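Local coordinates for DNR protein (Pseudomonas aeruginosa, PDB 2Z69) that probably acts as a DNA-binding transcription regulator that senses nitric oxide, represented here by its sensor domain alone, at residues E30-A33 and S34-L37; P22-P25 and V26-Q29. All blocks are in the same frame, centred on the assembly; numbering follows the deposited sequence.

Contact 1 of 2, residues E30-A33 and S34-L37; sequences ELLA and SSDL
S35 folds back onto L32 in a local contact at the C-terminal end of helix 25-33, on the surface where the chain turns into strand 36-40. Both polar donors of S35 converge on L32 O, three residues earlier, so that S35 N closes a tight turn. The hydroxyl comes closer, with S35 OG 2.9 Å from L32 O; it meets the carbonyl at 124° and stays near its plane, tilted by 19°. S35 N approaches L32 O from above that plane, at 3.1 Å. The serine can use both groups because its OG sits between its own backbone N and carbonyl carbon (chi1 76°), turned back toward the helix end. In the cyclic nucleotide-binding-type fold of this sensor domain, the turn passes the chain from a helix into the beta barrel. S34 keeps a loosened helical pattern: its N makes two weak bonds, to E30 O at 3.4 Å and to L31 O at 3.3 Å. S35 is then extended, and D36 enters the sheet, where it pairs with R113 through backbone hydrogen bonds and a salt bridge. The leucines of the last helical turn face different neighbours, L31 lying against F20, F114 and Y119 and L32 against H10, Q11 and L14 of helix 6-14. The CD2 methyl of L32 comes within 4.3 Å of S35 OG, alongside the hydroxyl bond.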
loop_
_atom_site.group_PDB
_atom_site.type_symbol
_atom_site.label_atom_id
_atom_site.label_comp_id
_atom_site.label_asym_id
_atom_site.label_seq_id
_atom_site.Cartn_x
_atom_site.Cartn_y
_atom_site.Cartn_z
ATOM N N GLU B 30 -9.878 16.219 -14.931
ATOM C CA GLU B 30 -11.008 15.952 -14.036
ATOM C C GLU B 30 -10.649 16.232 -12.570
ATOM O O GLU B 30 -11.473 16.731 -11.799
ATOM C CB GLU B 30 -11.513 14.516 -14.223
ATOM C CG GLU B 30 -12.826 14.201 -13.489
ATOM C CD GLU B 30 -13.403 12.820 -13.801
ATOM O OE1 GLU B 30 -12.973 12.173 -14.785
ATOM O OE2 GLU B 30 -14.311 12.381 -13.062
ATOM N N LEU B 31 -9.402 15.926 -12.215
ATOM C CA LEU B 31 -8.860 16.163 -10.875
ATOM C C LEU B 31 -8.736 17.655 -10.568
ATOM O O LEU B 31 -9.188 18.111 -9.506
ATOM C CB LEU B 31 -7.499 15.450 -10.720
ATOM C CG LEU B 31 -6.814 15.388 -9.351
ATOM C CD1 LEU B 31 -7.749 14.850 -8.260
ATOM C CD2 LEU B 31 -5.552 14.557 -9.434
ATOM N N LEU B 32 -8.119 18.393 -11.498
ATOM C CA LEU B 32 -8.110 19.866 -11.471
ATOM C C LEU B 32 -9.498 20.500 -11.385
ATOM O O LEU B 32 -9.694 21.465 -10.657
ATOM C CB LEU B 32 -7.354 20.446 -12.674
ATOM C CG LEU B 32 -5.830 20.412 -12.545
ATOM C CD1 LEU B 32 -5.189 20.504 -13.906
ATOM C CD2 LEU B 32 -5.340 21.535 -11.627
ATOM N N ALA B 33 -10.450 19.950 -12.129
ATOM C CA ALA B 33 -11.817 20.478 -12.152
ATOM C C ALA B 33 -12.490 20.479 -10.765
ATOM O O ALA B 33 -13.272 21.383 -10.446
ATOM C CB ALA B 33 -12.670 19.706 -13.186
ATOM N N SER B 34 -12.176 19.479 -9.947
ATOM C CA SER B 34 -12.715 19.385 -8.585
ATOM C C SER B 34 -11.797 19.996 -7.502
ATOM O O SER B 34 -12.139 19.997 -6.310
ATOM C CB SER B 34 -13.012 17.927 -8.236
ATOM O OG SER B 34 -13.728 17.836 -7.014
ATOM N N SER B 35 -10.641 20.513 -7.898
ATOM C CA SER B 35 -9.751 21.142 -6.919
ATOM C C SER B 35 -10.191 22.569 -6.535
ATOM O O SER B 35 -10.980 23.179 -7.227
ATOM C CB SER B 35 -8.294 21.128 -7.412
ATOM O OG SER B 35 -8.069 22.108 -8.401
ATOM N N ASP B 36 -9.679 23.067 -5.415
ATOM C CA ASP B 36 -9.845 24.451 -4.981
ATOM C C ASP B 36 -8.492 25.149 -5.027
ATOM O O ASP B 36 -7.483 24.579 -4.660
ATOM C CB ASP B 36 -10.321 24.502 -3.525
ATOM C CG ASP B 36 -11.663 23.822 -3.320
ATOM O OD1 ASP B 36 -12.568 24.031 -4.163
ATOM O OD2 ASP B 36 -11.813 23.106 -2.298
ATOM N N LEU B 37 -8.481 26.403 -5.440
ATOM C CA LEU B 37 -7.308 27.237 -5.287
ATOM C C LEU B 37 -7.284 27.862 -3.884
ATOM O O LEU B 37 -8.318 28.386 -3.394
ATOM C CB LEU B 37 -7.353 28.342 -6.329
ATOM C CG LEU B 37 -6.109 29.204 -6.367
ATOM C CD1 LEU B 37 -4.945 28.388 -6.852
ATOM C CD2 LEU B 37 -6.411 30.408 -7.286
#

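Contact 2 of 2, residues P22-P25 and V26-Q29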
loop_
_atom_site.group_PDB
_atom_site.type_symbol
_atom_site.label_atom_id
_atom_site.label_comp_id
_atom_site.label_asym_id
_atom_site.label_seq_id
_atom_site.Cartn_x
_atom_site.Cartn_y
_atom_site.Cartn_z
ATOM N N PRO B 22 1.278 9.327 -13.726
ATOM C CA PRO B 22 0.678 8.166 -14.422
ATOM C C PRO B 22 -0.763 8.405 -14.903
ATOM O O PRO B 22 -1.316 7.577 -15.648
ATOM C CB PRO B 22 0.723 7.052 -13.364
ATOM C CG PRO B 22 1.606 7.580 -12.236
ATOM C CD PRO B 22 1.466 9.061 -12.287
ATOM N N LEU B 23 -1.350 9.531 -14.486
ATOM C CA LEU B 23 -2.672 9.938 -14.940
ATOM C C LEU B 23 -2.634 10.369 -16.392
ATOM O O LEU B 23 -1.655 10.982 -16.835
ATOM C CB LEU B 23 -3.205 11.084 -14.084
ATOM C CG LEU B 23 -3.547 10.763 -12.627
ATOM C CD1 LEU B 23 -4.063 12.010 -11.920
ATOM C CD2 LEU B 23 -4.576 9.654 -12.548
ATOM N N SER B 24 -3.695 10.029 -17.131
ATOM C CA SER B 24 -3.889 10.501 -18.494
ATOM C C SER B 24 -4.254 11.971 -18.408
ATOM O O SER B 24 -4.722 12.412 -17.362
ATOM C CB SER B 24 -5.031 9.740 -19.170
ATOM O OG SER B 24 -6.258 9.969 -18.494
ATOM N N PRO B 25 -4.021 12.738 -19.497
ATOM C CA PRO B 25 -4.536 14.110 -19.645
ATOM C C PRO B 25 -6.003 14.278 -19.219
ATOM O O PRO B 25 -6.342 15.252 -18.545
ATOM C CB PRO B 25 -4.382 14.368 -21.145
ATOM C CG PRO B 25 -3.173 13.580 -21.508
ATOM C CD PRO B 25 -3.168 12.350 -20.637
ATOM N N VAL B 26 -6.852 13.325 -19.601
ATOM C CA VAL B 26 -8.277 13.347 -19.256
ATOM C C VAL B 26 -8.484 13.306 -17.739
ATOM O O VAL B 26 -9.198 14.140 -17.184
ATOM C CB VAL B 26 -9.052 12.176 -19.927
ATOM C CG1 VAL B 26 -10.564 12.341 -19.727
ATOM C CG2 VAL B 26 -8.718 12.094 -21.401
ATOM N N GLN B 27 -7.844 12.339 -17.085
ATOM C CA GLN B 27 -7.945 12.147 -15.630
ATOM C C GLN B 27 -7.421 13.334 -14.845
ATOM O O GLN B 27 -7.997 13.706 -13.825
ATOM C CB GLN B 27 -7.228 10.858 -15.203
ATOM C CG GLN B 27 -7.998 9.580 -15.602
ATOM C CD GLN B 27 -7.165 8.314 -15.493
ATOM O OE1 GLN B 27 -5.939 8.362 -15.386
ATOM N NE2 GLN B 27 -7.831 7.168 -15.540
ATOM N N LEU B 28 -6.336 13.928 -15.338
ATOM C CA LEU B 28 -5.712 15.092 -14.712
ATOM C C LEU B 28 -6.644 16.306 -14.743
ATOM O O LEU B 28 -6.812 16.994 -13.731
ATOM C CB LEU B 28 -4.373 15.409 -15.394
ATOM C CG LEU B 28 -3.405 16.339 -14.672
ATOM C CD1 LEU B 28 -3.365 16.082 -13.155
ATOM C CD2 LEU B 28 -2.029 16.204 -15.271
ATOM N N GLN B 29 -7.247 16.542 -15.907
ATOM C CA GLN B 29 -8.243 17.584 -16.117
ATOM C C GLN B 29 -9.382 17.442 -15.108
ATOM O O GLN B 29 -9.791 18.414 -14.492
ATOM C CB GLN B 29 -8.769 17.495 -17.571
ATOM C CG GLN B 29 -9.686 18.631 -18.048
ATOM C CD GLN B 29 -10.477 18.286 -19.335
ATOM O OE1 GLN B 29 -11.361 17.419 -19.335
ATOM N NE2 GLN B 29 -10.167 18.985 -20.423
#
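The amide of Q27 lies between L23 and S24, with L23 CD2 over one face, 3.4 Å from Q27 OE1, and S24 OG over the other, 3.5 Å from Q27 CD. At the far end of the group, NE2 bonds to OD1 of D125, so the amide is held at both polar atoms. This is the capping box that starts helix 25-33, with S24 at the N-cap. Its two halves are reciprocal: Q27 N donates to S24 OG at 3.2 Å, while S24 N donates to Q27 OE1 at 3.3 Å, nearly straight at the hydrogen (167°). Q27 reaches back because CG stands beside its own backbone N, opposite the carbonyl carbon (chi1 -73°), and the chain runs on extended. S24 OG stands between its backbone N and carbonyl carbon (chi1 63°), which turns it to the N-H of Q27. P25, the first helical residue, has no N-H to satisfy, which suits this position. Regular helical bonding begins at once, from L28 N to S24 O at 3.0 Å and from Q29 N to P25 O at 3.1 Å. L23 crosses Q27 at about a right angle and, with L28, brackets the box as a hydrophobic staple. The pair faces the interior, L23 meeting L129 and Q122 and L28 meeting F20 and Q11. The staple closes methyl to methyl, L23 CD1 lying 4.3 Å from L28 CD1.

Contacts 1 and 2 finish the two ends of helix 25-33, their centres about 12 Å apart. Contact 2, at the N-terminus, is partly buried and joins a capping box to leucine packing: L23 packs against helices 116-123 and 127-140, while Q27 touches the first of these and bonds to D125 between them. Contact 1, at the C-terminus, lies on the surface and is almost wholly polar, a serine gripping one carbonyl before the chain joins the barrel. At the start S24 OG accepts from a backbone N-H of the first turn, whereas at the finish S35 OG donates to a backbone carbonyl. The two meet through buried leucines, L31 CD2 resting 3.9 Å from L23 CD1.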